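Long-range contacts in cysteine desulfurase (Elizabethkingia anophelis NUHP1, PDB 5VPR), which probably catalyses pyridoxal-phosphate-dependent removal of sulfur or selenium from L-cysteine, L-selenocysteine and their oxidised dimers, leaving L-alanine: residues L31-N36 and A391-F396; E74-A79 and P285-N290; V95-G100 and R279-T284; F203-G208 and F226-G231. All coordinates share one frame; numbering follows the deposited sequence.

Interaction 1 of 4, residues L31-N36 and A391-F396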
loop_
_atom_site.group_PDB
_atom_site.type_symbol
_atom_site.label_atom_id
_atom_site.label_comp_id
_atom_site.label_asym_id
_atom_site.label_seq_id
_atom_site.Cartn_x
_atom_site.Cartn_y
_atom_site.Cartn_z
ATOM N N LEU A 31 17.923 16.057 2.724
ATOM C CA LEU A 31 17.220 14.790 2.748
ATOM C C LEU A 31 16.843 14.376 1.331
ATOM O O LEU A 31 16.252 15.155 0.584
ATOM C CB LEU A 31 15.969 14.911 3.605
ATOM C CG LEU A 31 15.062 13.688 3.561
ATOM C CD1 LEU A 31 15.781 12.459 4.132
ATOM C CD2 LEU A 31 13.765 13.980 4.315
ATOM N N VAL A 32 17.197 13.152 0.963
ATOM C CA VAL A 32 16.733 12.527 -0.269
ATOM C C VAL A 32 15.965 11.290 0.167
ATOM O O VAL A 32 16.559 10.235 0.418
ATOM C CB VAL A 32 17.878 12.164 -1.218
ATOM C CG1 VAL A 32 17.329 11.472 -2.469
ATOM C CG2 VAL A 32 18.705 13.421 -1.580
ATOM N N TYR A 33 14.646 11.421 0.285
ATOM C CA TYR A 33 13.827 10.385 0.911
ATOM C C TYR A 33 13.326 9.440 -0.173
ATOM O O TYR A 33 12.399 9.773 -0.925
ATOM C CB TYR A 33 12.669 11.001 1.683
ATOM C CG TYR A 33 11.910 9.953 2.449
ATOM C CD1 TYR A 33 12.441 9.418 3.623
ATOM C CD2 TYR A 33 10.692 9.458 1.985
ATOM C CE1 TYR A 33 11.758 8.425 4.339
ATOM C CE2 TYR A 33 9.993 8.449 2.695
ATOM C CZ TYR A 33 10.545 7.945 3.879
ATOM O OH TYR A 33 9.904 6.959 4.620
ATOM N N LEU A 34 13.942 8.259 -0.259
ATOM C CA LEU A 34 13.574 7.232 -1.235
ATOM C C LEU A 34 13.205 5.922 -0.545
ATOM O O LEU A 34 13.550 4.830 -1.006
ATOM C CB LEU A 34 14.704 7.011 -2.242
ATOM C CG LEU A 34 15.177 8.278 -2.955
ATOM C CD1 LEU A 34 16.460 8.006 -3.731
ATOM C CD2 LEU A 34 14.087 8.812 -3.872
ATOM N N ASP A 35 12.500 6.016 0.577
ATOM C CA ASP A 35 12.019 4.855 1.311
ATOM C C ASP A 35 10.498 4.907 1.414
ATOM O O ASP A 35 9.898 4.560 2.440
ATOM C CB ASP A 35 12.668 4.789 2.692
ATOM C CG ASP A 35 12.512 3.427 3.347
ATOM O OD1 ASP A 35 12.335 2.422 2.625
ATOM O OD2 ASP A 35 12.560 3.369 4.593
ATOM N N ASN A 36 9.866 5.374 0.339
ATOM C CA ASN A 36 8.432 5.644 0.373
ATOM C C ASN A 36 7.598 4.374 0.477
ATOM O O ASN A 36 6.490 4.427 1.013
ATOM C CB ASN A 36 8.042 6.470 -0.850
ATOM C CG ASN A 36 8.687 7.831 -0.808
ATOM O OD1 ASN A 36 8.254 8.698 -0.036
ATOM N ND2 ASN A 36 9.765 8.016 -1.582
ATOM N N ALA A 391 7.888 8.441 -4.439
ATOM C CA ALA A 391 6.593 9.072 -4.228
ATOM C C ALA A 391 6.521 10.294 -5.137
ATOM O O ALA A 391 7.454 10.581 -5.895
ATOM C CB ALA A 391 6.372 9.441 -2.751
ATOM N N VAL A 392 5.414 11.033 -5.047
ATOM C CA VAL A 392 5.135 12.071 -6.038
ATOM C C VAL A 392 6.113 13.234 -5.934
ATOM O O VAL A 392 6.347 13.938 -6.922
ATOM C CB VAL A 392 3.679 12.547 -5.889
ATOM C CG1 VAL A 392 3.492 13.307 -4.568
ATOM C CG2 VAL A 392 3.273 13.397 -7.084
ATOM N N TYR A 393 6.708 13.461 -4.763
ATOM C CA TYR A 393 7.564 14.621 -4.558
ATOM C C TYR A 393 9.018 14.373 -4.951
ATOM O O TYR A 393 9.824 15.308 -4.901
ATOM C CB TYR A 393 7.495 15.075 -3.090
ATOM C CG TYR A 393 7.458 13.931 -2.102
ATOM C CD1 TYR A 393 6.330 13.705 -1.316
ATOM C CD2 TYR A 393 8.543 13.068 -1.963
ATOM C CE1 TYR A 393 6.280 12.650 -0.407
ATOM C CE2 TYR A 393 8.508 12.008 -1.055
ATOM C CZ TYR A 393 7.367 11.803 -0.285
ATOM O OH TYR A 393 7.309 10.746 0.605
ATOM N N ASN A 394 9.376 13.150 -5.335
ATOM C CA ASN A 394 10.758 12.872 -5.698
ATOM C C ASN A 394 11.072 13.422 -7.091
ATOM O O ASN A 394 10.181 13.614 -7.927
ATOM C CB ASN A 394 11.033 11.375 -5.620
ATOM C CG ASN A 394 10.969 10.854 -4.200
ATOM O OD1 ASN A 394 10.310 9.849 -3.914
ATOM N ND2 ASN A 394 11.657 11.543 -3.292
ATOM N N THR A 395 12.359 13.692 -7.331
ATOM C CA THR A 395 12.796 14.391 -8.528
ATOM C C THR A 395 13.883 13.612 -9.267
ATOM O O THR A 395 14.566 12.755 -8.704
ATOM C CB THR A 395 13.344 15.792 -8.195
ATOM O OG1 THR A 395 14.586 15.652 -7.499
ATOM C CG2 THR A 395 12.370 16.569 -7.330
ATOM N N PHE A 396 14.052 13.941 -10.548
ATOM C CA PHE A 396 15.173 13.379 -11.293
ATOM C C PHE A 396 16.508 13.818 -10.691
ATOM O O PHE A 396 17.467 13.039 -10.658
ATOM C CB PHE A 396 15.073 13.774 -12.767
ATOM C CG PHE A 396 13.819 13.285 -13.429
ATOM C CD1 PHE A 396 13.682 11.947 -13.776
ATOM C CD2 PHE A 396 12.769 14.153 -13.690
ATOM C CE1 PHE A 396 12.522 11.484 -14.376
ATOM C CE2 PHE A 396 11.601 13.697 -14.288
ATOM C CZ PHE A 396 11.479 12.362 -14.633
#
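Y33, on strand 29-33, and N36, beyond it, face a type I turn that runs from A391 to N394. The CA atoms of N36 and A391 lie 6.0 Å apart and those of Y33 and N394 7.7 Å, so side-chain amides, rather than a backbone ladder, bridge the two segments. N394 ND2 donates to Y33 O at 3.0 Å, while N36 ND2 reaches the same oxygen (3.2 Å) from the opposite face of the carbonyl plane. At its other end the N394 amide is fixed in rotation, because OD1 accepts from A391 N at 2.9 Å in an almost straight bond (168°) inside the turn. L34 CD2 rests on this amide, 3.7 Å from N394 ND2. N36 OD1 meets Y393 OH near the ring plane; the modelled 2.3 Å between these oxygens is too short to trust, although the pairing is plausible. A391 CB packs beside N36 and over one face of the Y393 ring, towards its rim. The loop after strand 29-33 thus docks on the turn between strand 386-389 and helix 396-413, joining N- and C-terminal parts of the chain, consistent with the small domain of fold-type I pyridoxal-phosphate enzymes.

Interaction 2 of 4, residues E74-A79 and P285-N290; sequences EMMEDA and PNIAGN
M76 lays its side chain along that of N290, the two running side by side in the same direction, with M76 CG 3.7 Å from N290 CB. The methionine has CG anti to the backbone N and runs straight on to sulfur (chi2 -179°), turning only at its last torsion, which brings the methyl group round towards the proline at the start of the other segment: CE stands 4.1 Å from P285 CG. SD is flanked by P285 CB (4.0 Å), I287 CG1 (4.2 Å) and the N290 amide. One N-H of N290 ND2 is aimed squarely at the sulfur, with an angle of 175°, but at 3.5 Å the bond is weak. One helical turn further on, A79 presents its small CB to N290 O at 3.3 Å, which lets helix 67-87 approach the first turn of helix 287-303 closely. That first turn is itself capped: N286, at the N-cap position, accepts from G289 N through OD1 (3.1 Å), the donor lying well above the plane of the side-chain carbonyl, and its ND2 is tied to G239 O. F97 of strand 95-98 packs on both M76 and N290. The chemistry is therefore mainly that of apolar packing round a polarisable sulfur, which also serves as a soft acceptor for an amide N-H in a buried setting and adds some direction to a largely apolar contact.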
loop_
_atom_site.group_PDB
_atom_site.type_symbol
_atom_site.label_atom_id
_atom_site.label_comp_id
_atom_site.label_asym_id
_atom_site.label_seq_id
_atom_site.Cartn_x
_atom_site.Cartn_y
_atom_site.Cartn_z
ATOM N N GLU A 74 -20.298 14.144 11.192
ATOM C CA GLU A 74 -20.490 14.484 9.786
ATOM C C GLU A 74 -19.159 14.533 9.037
ATOM O O GLU A 74 -19.059 14.078 7.889
ATOM C CB GLU A 74 -21.219 15.822 9.698
ATOM C CG GLU A 74 -21.593 16.271 8.309
ATOM C CD GLU A 74 -22.468 17.515 8.341
ATOM O OE1 GLU A 74 -22.803 17.978 9.459
ATOM O OE2 GLU A 74 -22.816 18.026 7.253
ATOM N N MET A 75 -18.129 15.097 9.665
ATOM C CA MET A 75 -16.825 15.178 9.015
ATOM C C MET A 75 -16.248 13.792 8.761
ATOM O O MET A 75 -15.650 13.545 7.706
ATOM C CB MET A 75 -15.856 16.006 9.865
ATOM C CG MET A 75 -16.199 17.497 9.936
ATOM S SD MET A 75 -15.163 18.380 11.123
ATOM C CE MET A 75 -13.505 18.094 10.481
ATOM N N MET A 76 -16.407 12.872 9.715
ATOM C CA MET A 76 -15.892 11.521 9.498
ATOM C C MET A 76 -16.669 10.822 8.395
ATOM O O MET A 76 -16.077 10.098 7.580
ATOM C CB MET A 76 -15.939 10.697 10.793
ATOM C CG MET A 76 -14.913 9.554 10.798
ATOM S SD MET A 76 -14.939 8.543 12.292
ATOM C CE MET A 76 -16.302 7.436 11.892
ATOM N N GLU A 77 -17.994 11.054 8.329
ATOM C CA GLU A 77 -18.795 10.452 7.266
ATOM C C GLU A 77 -18.494 11.088 5.918
ATOM O O GLU A 77 -18.510 10.397 4.891
ATOM C CB GLU A 77 -20.293 10.545 7.576
ATOM C CG GLU A 77 -20.742 9.679 8.755
ATOM C CD GLU A 77 -20.246 8.230 8.659
ATOM O OE1 GLU A 77 -20.445 7.596 7.598
ATOM O OE2 GLU A 77 -19.655 7.728 9.648
ATOM N N ASP A 78 -18.221 12.399 5.890
ATOM C CA ASP A 78 -17.716 13.013 4.659
ATOM C C ASP A 78 -16.428 12.335 4.197
ATOM O O ASP A 78 -16.226 12.106 2.994
ATOM C CB ASP A 78 -17.453 14.504 4.862
ATOM C CG ASP A 78 -18.722 15.310 5.068
ATOM O OD1 ASP A 78 -19.818 14.819 4.721
ATOM O OD2 ASP A 78 -18.610 16.451 5.570
ATOM N N ALA A 79 -15.539 12.021 5.140
ATOM C CA ALA A 79 -14.283 11.362 4.784
ATOM C C ALA A 79 -14.536 9.965 4.233
ATOM O O ALA A 79 -13.901 9.551 3.249
ATOM C CB ALA A 79 -13.351 11.294 5.993
ATOM N N PRO A 285 -13.711 5.129 17.177
ATOM C CA PRO A 285 -12.897 5.221 15.962
ATOM C C PRO A 285 -11.760 6.212 16.140
ATOM O O PRO A 285 -11.764 7.066 17.034
ATOM C CB PRO A 285 -13.888 5.696 14.891
ATOM C CG PRO A 285 -15.071 6.225 15.627
ATOM C CD PRO A 285 -15.103 5.572 16.976
ATOM N N ASN A 286 -10.760 6.070 15.269
ATOM C CA ASN A 286 -9.698 7.064 15.143
ATOM C C ASN A 286 -10.236 8.209 14.287
ATOM O O ASN A 286 -9.958 8.320 13.088
ATOM C CB ASN A 286 -8.450 6.437 14.540
ATOM C CG ASN A 286 -7.329 7.431 14.353
ATOM O OD1 ASN A 286 -7.364 8.578 14.849
ATOM N ND2 ASN A 286 -6.320 7.009 13.610
ATOM N N ILE A 287 -11.008 9.094 14.941
ATOM C CA ILE A 287 -11.791 10.104 14.220
ATOM C C ILE A 287 -10.881 11.022 13.417
ATOM O O ILE A 287 -11.108 11.271 12.226
ATOM C CB ILE A 287 -12.651 10.924 15.208
ATOM C CG1 ILE A 287 -13.621 10.020 15.984
ATOM C CG2 ILE A 287 -13.404 12.040 14.439
ATOM C CD1 ILE A 287 -13.958 10.522 17.404
ATOM N N ALA A 288 -9.847 11.558 14.075
ATOM C CA ALA A 288 -8.915 12.468 13.421
ATOM C C ALA A 288 -8.229 11.797 12.241
ATOM O O ALA A 288 -8.131 12.378 11.153
ATOM C CB ALA A 288 -7.874 12.959 14.423
ATOM N N GLY A 289 -7.741 10.574 12.447
ATOM C CA GLY A 289 -7.066 9.865 11.374
ATOM C C GLY A 289 -7.984 9.569 10.198
ATOM O O GLY A 289 -7.573 9.682 9.043
ATOM N N ASN A 290 -9.244 9.205 10.477
ATOM C CA ASN A 290 -10.194 8.946 9.396
ATOM C C ASN A 290 -10.511 10.217 8.621
ATOM O O ASN A 290 -10.577 10.191 7.386
ATOM C CB ASN A 290 -11.480 8.320 9.948
ATOM C CG ASN A 290 -11.233 6.995 10.610
ATOM O OD1 ASN A 290 -10.210 6.345 10.361
ATOM N ND2 ASN A 290 -12.165 6.572 11.467
#

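Interaction 3 of 4, residues V95-G100 and R279-T284; sequences VLFTKG and RFEAGT
This is a polar anchor on a strand edge: the carboxylate of E281, in the loop that leads towards helix 287-303, takes the backbone N-H of F97 on strand 95-98, the outermost strand at one end of the seven-stranded sheet. F97 N meets E281 OE2 at 2.8 Å and 161°, on the anti side of that oxygen and about 20° out of the carboxylate plane. The glutamate is well placed for this, its chain fully extended beyond CG (chi2 -177°), and the loop stays far enough back that the F97 and E281 CA atoms are 7.1 Å apart. The loop does not extend the sheet: it has no strand, and its tie to strand 95-98 is through a side chain. OE2 also forms a salt bridge with R80, which donates to V95 O as well; R80 and the F97 N-H probably stabilise the charge together. Around the oxygen, L96 CA at 3.5 Å and F97 CD1 at 3.6 Å close in. Apolar packing flanks the anchor where L96 CD1 touches F280 CB at 3.6 Å, the ring of F280 leading away from the strand. Towards the surface the contact thins, with K99 NZ 4.1 Å from T284 O. On its inner side strand 95-98 pairs with strand 241-245 through L96 and T98, while helix 67-87 packs against V95 and F97, and G100 occupies the N-cap position of helix 101-111.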
loop_
_atom_site.group_PDB
_atom_site.type_symbol
_atom_site.label_atom_id
_atom_site.label_comp_id
_atom_site.label_asym_id
_atom_site.label_seq_id
_atom_site.Cartn_x
_atom_site.Cartn_y
_atom_site.Cartn_z
ATOM N N VAL A 95 -17.267 0.941 2.821
ATOM C CA VAL A 95 -15.949 1.469 3.170
ATOM C C VAL A 95 -15.823 1.428 4.688
ATOM O O VAL A 95 -16.535 2.149 5.395
ATOM C CB VAL A 95 -15.754 2.890 2.625
ATOM C CG1 VAL A 95 -14.335 3.408 2.935
ATOM C CG2 VAL A 95 -16.035 2.934 1.117
ATOM N N LEU A 96 -14.941 0.576 5.201
ATOM C CA LEU A 96 -14.724 0.451 6.641
ATOM C C LEU A 96 -13.399 1.093 7.034
ATOM O O LEU A 96 -12.365 0.819 6.417
ATOM C CB LEU A 96 -14.733 -1.011 7.084
ATOM C CG LEU A 96 -15.785 -1.947 6.479
ATOM C CD1 LEU A 96 -15.558 -3.357 7.014
ATOM C CD2 LEU A 96 -17.207 -1.485 6.767
ATOM N N PHE A 97 -13.428 1.926 8.076
ATOM C CA PHE A 97 -12.208 2.487 8.649
ATOM C C PHE A 97 -11.518 1.447 9.526
ATOM O O PHE A 97 -12.154 0.810 10.372
ATOM C CB PHE A 97 -12.518 3.740 9.477
ATOM C CG PHE A 97 -13.032 4.913 8.665
ATOM C CD1 PHE A 97 -14.335 5.384 8.843
ATOM C CD2 PHE A 97 -12.210 5.552 7.741
ATOM C CE1 PHE A 97 -14.816 6.475 8.101
ATOM C CE2 PHE A 97 -12.673 6.645 6.998
ATOM C CZ PHE A 97 -13.982 7.107 7.175
ATOM N N THR A 98 -10.210 1.283 9.333
ATOM C CA THR A 98 -9.443 0.383 10.193
ATOM C C THR A 98 -8.226 1.151 10.673
ATOM O O THR A 98 -8.078 2.338 10.351
ATOM C CB THR A 98 -8.995 -0.864 9.431
ATOM O OG1 THR A 98 -8.086 -0.448 8.413
ATOM C CG2 THR A 98 -10.209 -1.576 8.752
ATOM N N LYS A 99 -7.308 0.477 11.355
ATOM C CA LYS A 99 -6.084 1.130 11.796
ATOM C C LYS A 99 -4.885 0.802 10.912
ATOM O O LYS A 99 -3.767 1.211 11.232
ATOM C CB LYS A 99 -5.791 0.765 13.247
ATOM C CG LYS A 99 -7.014 0.896 14.183
ATOM C CD LYS A 99 -7.781 2.222 14.032
ATOM C CE LYS A 99 -8.225 2.778 15.390
ATOM N NZ LYS A 99 -9.378 2.079 16.029
ATOM N N GLY A 100 -5.093 0.103 9.802
ATOM C CA GLY A 100 -3.995 -0.292 8.937
ATOM C C GLY A 100 -4.373 -1.504 8.115
ATOM O O GLY A 100 -5.391 -2.150 8.349
ATOM N N ARG A 279 -21.227 -2.394 12.119
ATOM C CA ARG A 279 -21.004 -3.749 12.619
ATOM C C ARG A 279 -19.522 -4.110 12.672
ATOM O O ARG A 279 -19.112 -4.923 13.511
ATOM C CB ARG A 279 -21.756 -4.762 11.747
ATOM C CG ARG A 279 -21.813 -6.171 12.339
ATOM C CD ARG A 279 -21.970 -7.246 11.270
ATOM N NE ARG A 279 -23.085 -6.973 10.366
ATOM C CZ ARG A 279 -23.281 -7.609 9.215
ATOM N NH1 ARG A 279 -22.434 -8.557 8.831
ATOM N NH2 ARG A 279 -24.317 -7.293 8.445
ATOM N N PHE A 280 -18.701 -3.525 11.798
ATOM C CA PHE A 280 -17.287 -3.870 11.727
ATOM C C PHE A 280 -16.379 -2.791 12.294
ATOM O O PHE A 280 -15.161 -2.858 12.094
ATOM C CB PHE A 280 -16.891 -4.185 10.282
ATOM C CG PHE A 280 -17.629 -5.363 9.703
ATOM C CD1 PHE A 280 -17.137 -6.650 9.858
ATOM C CD2 PHE A 280 -18.823 -5.184 9.026
ATOM C CE1 PHE A 280 -17.820 -7.745 9.339
ATOM C CE2 PHE A 280 -19.518 -6.274 8.506
ATOM C CZ PHE A 280 -19.012 -7.556 8.662
ATOM N N GLU A 281 -16.930 -1.810 13.014
ATOM C CA GLU A 281 -16.151 -0.697 13.568
ATOM C C GLU A 281 -16.453 -0.581 15.064
ATOM O O GLU A 281 -17.374 0.134 15.468
ATOM C CB GLU A 281 -16.461 0.607 12.813
ATOM C CG GLU A 281 -16.100 0.579 11.311
ATOM C CD GLU A 281 -16.356 1.918 10.602
ATOM O OE1 GLU A 281 -17.144 2.748 11.119
ATOM O OE2 GLU A 281 -15.763 2.144 9.524
ATOM N N ALA A 282 -15.671 -1.275 15.890
ATOM C CA ALA A 282 -15.925 -1.355 17.321
ATOM C C ALA A 282 -14.990 -0.437 18.104
ATOM O O ALA A 282 -13.852 -0.183 17.702
ATOM C CB ALA A 282 -15.775 -2.794 17.820
ATOM N N GLY A 283 -15.484 0.049 19.243
ATOM C CA GLY A 283 -14.739 0.994 20.051
ATOM C C GLY A 283 -14.723 2.371 19.417
ATOM O O GLY A 283 -15.242 2.595 18.324
ATOM N N THR A 284 -14.111 3.317 20.119
ATOM C CA THR A 284 -14.024 4.658 19.570
ATOM C C THR A 284 -13.186 4.633 18.294
ATOM O O THR A 284 -12.056 4.125 18.305
ATOM C CB THR A 284 -13.435 5.645 20.579
ATOM O OG1 THR A 284 -14.212 5.613 21.784
ATOM C CG2 THR A 284 -13.471 7.064 20.033
#

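Interaction 4 of 4, residues F203-G208 and F226-G231; sequences FIFIDG and FFAFSG
F205 and F226 lie next to each other in a parallel ladder, and from there to G208 the two strands fit closely. Their axes come within 4.7 Å. I204 O accepts from F226 N, F226 O from I206 N, I206 O from A228 N, and A228 O from G208 N, the last at 2.7 Å. On the face carrying F205, D207, F226 and A228, F205 sets CD1 3.6 Å from F226 CB and CZ 3.8 Å from A228 CB; the F205 and F226 rings meet obliquely, their planes 36° apart. On the other face F227 lays its ring across the neighbouring strand, from I206 on to G208, CG being anti to the backbone N (chi1 -174°). CD1 of F227 then touches I206 CG2 at 3.9 Å and its CZ approaches G208 CA at 3.6 Å, a fit made possible by the bare glycine, whose N lies over one face of that ring, near its rim. The strands belong to a beta-alpha-beta unit, with helix 219-222 between them, in the seven-stranded sheet of the fold-type I large domain. D207, bonded through OD1 to A209 N, and S230, whose OG bonds a phosphate oxygen of the cofactor on K233, lie at the C-terminal ends of these strands, by the cofactor. Looser parts flank the ladder: partly exposed F203 gives only CB to F226 CE1, at 4.1 Å, and S230 and G231 have run past the partner segment altogether.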
loop_
_atom_site.group_PDB
_atom_site.type_symbol
_atom_site.label_atom_id
_atom_site.label_comp_id
_atom_site.label_asym_id
_atom_site.label_seq_id
_atom_site.Cartn_x
_atom_site.Cartn_y
_atom_site.Cartn_z
ATOM N N PHE A 203 -14.013 -16.384 -1.996
ATOM C CA PHE A 203 -13.882 -14.943 -1.826
ATOM C C PHE A 203 -12.496 -14.489 -2.266
ATOM O O PHE A 203 -11.506 -15.210 -2.117
ATOM C CB PHE A 203 -14.101 -14.533 -0.359
ATOM C CG PHE A 203 -15.517 -14.728 0.149
ATOM C CD1 PHE A 203 -15.787 -14.671 1.510
ATOM C CD2 PHE A 203 -16.570 -14.958 -0.724
ATOM C CE1 PHE A 203 -17.087 -14.850 1.994
ATOM C CE2 PHE A 203 -17.869 -15.138 -0.248
ATOM C CZ PHE A 203 -18.123 -15.083 1.113
ATOM N N ILE A 204 -12.416 -13.262 -2.776
ATOM C CA ILE A 204 -11.162 -12.711 -3.279
ATOM C C ILE A 204 -10.759 -11.511 -2.423
ATOM O O ILE A 204 -11.433 -10.473 -2.437
ATOM C CB ILE A 204 -11.264 -12.312 -4.748
ATOM C CG1 ILE A 204 -11.631 -13.534 -5.595
ATOM C CG2 ILE A 204 -9.948 -11.681 -5.205
ATOM C CD1 ILE A 204 -11.848 -13.206 -7.030
ATOM N N PHE A 205 -9.639 -11.633 -1.720
ATOM C CA PHE A 205 -9.100 -10.546 -0.900
ATOM C C PHE A 205 -7.890 -9.956 -1.612
ATOM O O PHE A 205 -6.904 -10.661 -1.850
ATOM C CB PHE A 205 -8.711 -11.067 0.489
ATOM C CG PHE A 205 -8.249 -10.000 1.465
ATOM C CD1 PHE A 205 -9.060 -9.617 2.524
ATOM C CD2 PHE A 205 -6.999 -9.420 1.355
ATOM C CE1 PHE A 205 -8.639 -8.660 3.446
ATOM C CE2 PHE A 205 -6.572 -8.456 2.282
ATOM C CZ PHE A 205 -7.406 -8.076 3.324
ATOM N N ILE A 206 -7.949 -8.663 -1.919
ATOM C CA ILE A 206 -6.830 -7.952 -2.531
ATOM C C ILE A 206 -6.215 -7.011 -1.492
ATOM O O ILE A 206 -6.888 -6.114 -0.975
ATOM C CB ILE A 206 -7.266 -7.168 -3.774
ATOM C CG1 ILE A 206 -7.935 -8.106 -4.789
ATOM C CG2 ILE A 206 -6.037 -6.508 -4.414
ATOM C CD1 ILE A 206 -6.971 -9.121 -5.379
ATOM N N ASP A 207 -4.941 -7.220 -1.196
ATOM C CA ASP A 207 -4.122 -6.282 -0.424
ATOM C C ASP A 207 -3.585 -5.213 -1.376
ATOM O O ASP A 207 -2.679 -5.478 -2.177
ATOM C CB ASP A 207 -3.015 -7.069 0.264
ATOM C CG ASP A 207 -1.954 -6.193 0.943
ATOM O OD1 ASP A 207 -1.926 -4.942 0.797
ATOM O OD2 ASP A 207 -1.115 -6.818 1.627
ATOM N N GLY A 208 -4.158 -4.012 -1.309
ATOM C CA GLY A 208 -3.730 -2.918 -2.162
ATOM C C GLY A 208 -2.862 -1.880 -1.464
ATOM O O GLY A 208 -2.746 -0.740 -1.944
ATOM N N PHE A 226 -12.865 -8.043 -1.323
ATOM C CA PHE A 226 -12.275 -7.172 -0.314
ATOM C C PHE A 226 -11.098 -6.435 -0.929
ATOM O O PHE A 226 -10.394 -6.976 -1.784
ATOM C CB PHE A 226 -11.739 -7.935 0.901
ATOM C CG PHE A 226 -12.718 -8.841 1.535
ATOM C CD1 PHE A 226 -12.739 -10.188 1.212
ATOM C CD2 PHE A 226 -13.614 -8.362 2.475
ATOM C CE1 PHE A 226 -13.642 -11.042 1.806
ATOM C CE2 PHE A 226 -14.524 -9.215 3.072
ATOM C CZ PHE A 226 -14.539 -10.551 2.739
ATOM N N PHE A 227 -10.859 -5.211 -0.457
ATOM C CA PHE A 227 -9.709 -4.424 -0.887
ATOM C C PHE A 227 -9.215 -3.643 0.319
ATOM O O PHE A 227 -9.985 -2.886 0.903
ATOM C CB PHE A 227 -10.068 -3.469 -2.034
ATOM C CG PHE A 227 -8.872 -2.744 -2.615
ATOM C CD1 PHE A 227 -8.103 -3.332 -3.611
ATOM C CD2 PHE A 227 -8.513 -1.480 -2.156
ATOM C CE1 PHE A 227 -6.996 -2.677 -4.147
ATOM C CE2 PHE A 227 -7.396 -0.819 -2.679
ATOM C CZ PHE A 227 -6.640 -1.418 -3.684
ATOM N N ALA A 228 -7.950 -3.828 0.705
ATOM C CA ALA A 228 -7.432 -3.218 1.926
ATOM C C ALA A 228 -6.187 -2.382 1.644
ATOM O O ALA A 228 -5.346 -2.764 0.820
ATOM C CB ALA A 228 -7.122 -4.300 2.974
ATOM N N PHE A 229 -6.058 -1.241 2.330
ATOM C CA PHE A 229 -4.879 -0.404 2.137
ATOM C C PHE A 229 -4.669 0.460 3.375
ATOM O O PHE A 229 -5.491 0.475 4.300
ATOM C CB PHE A 229 -4.947 0.444 0.840
ATOM C CG PHE A 229 -6.149 1.363 0.735
ATOM C CD1 PHE A 229 -7.396 0.861 0.408
ATOM C CD2 PHE A 229 -6.005 2.741 0.879
ATOM C CE1 PHE A 229 -8.493 1.700 0.271
ATOM C CE2 PHE A 229 -7.115 3.595 0.760
ATOM C CZ PHE A 229 -8.349 3.071 0.439
ATOM N N SER A 230 -3.527 1.147 3.386
ATOM C CA SER A 230 -2.993 1.828 4.568
ATOM C C SER A 230 -2.861 3.309 4.280
ATOM O O SER A 230 -2.302 3.688 3.251
ATOM C CB SER A 230 -1.608 1.293 4.960
ATOM O OG SER A 230 -1.674 -0.028 5.472
ATOM N N GLY A 231 -3.305 4.148 5.222
ATOM C CA GLY A 231 -3.199 5.581 5.012
ATOM C C GLY A 231 -1.758 6.074 5.015
ATOM O O GLY A 231 -1.393 6.961 4.235
#

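Interactions 2 and 3 meet directly, for F97 of the edge strand touches N290 and M76; F97 thereby couples the helix-helix contact to the anchored loop, and both lie on the same side of the chain's centre. Interaction 4 lies deepest, within the sheet that interaction 3 closes at its margin, and the two touch where G100 packs on S230. Interaction 1 stands apart, its nearest atoms about 9 Å from interaction 4, yet it too is buried. The chemistry follows the place: a regular backbone ladder with aromatic packing inside the sheet, a carboxylate shared with an arginine at the partly buried edge, thioether packing between helices, and side-chain amides in interaction 1.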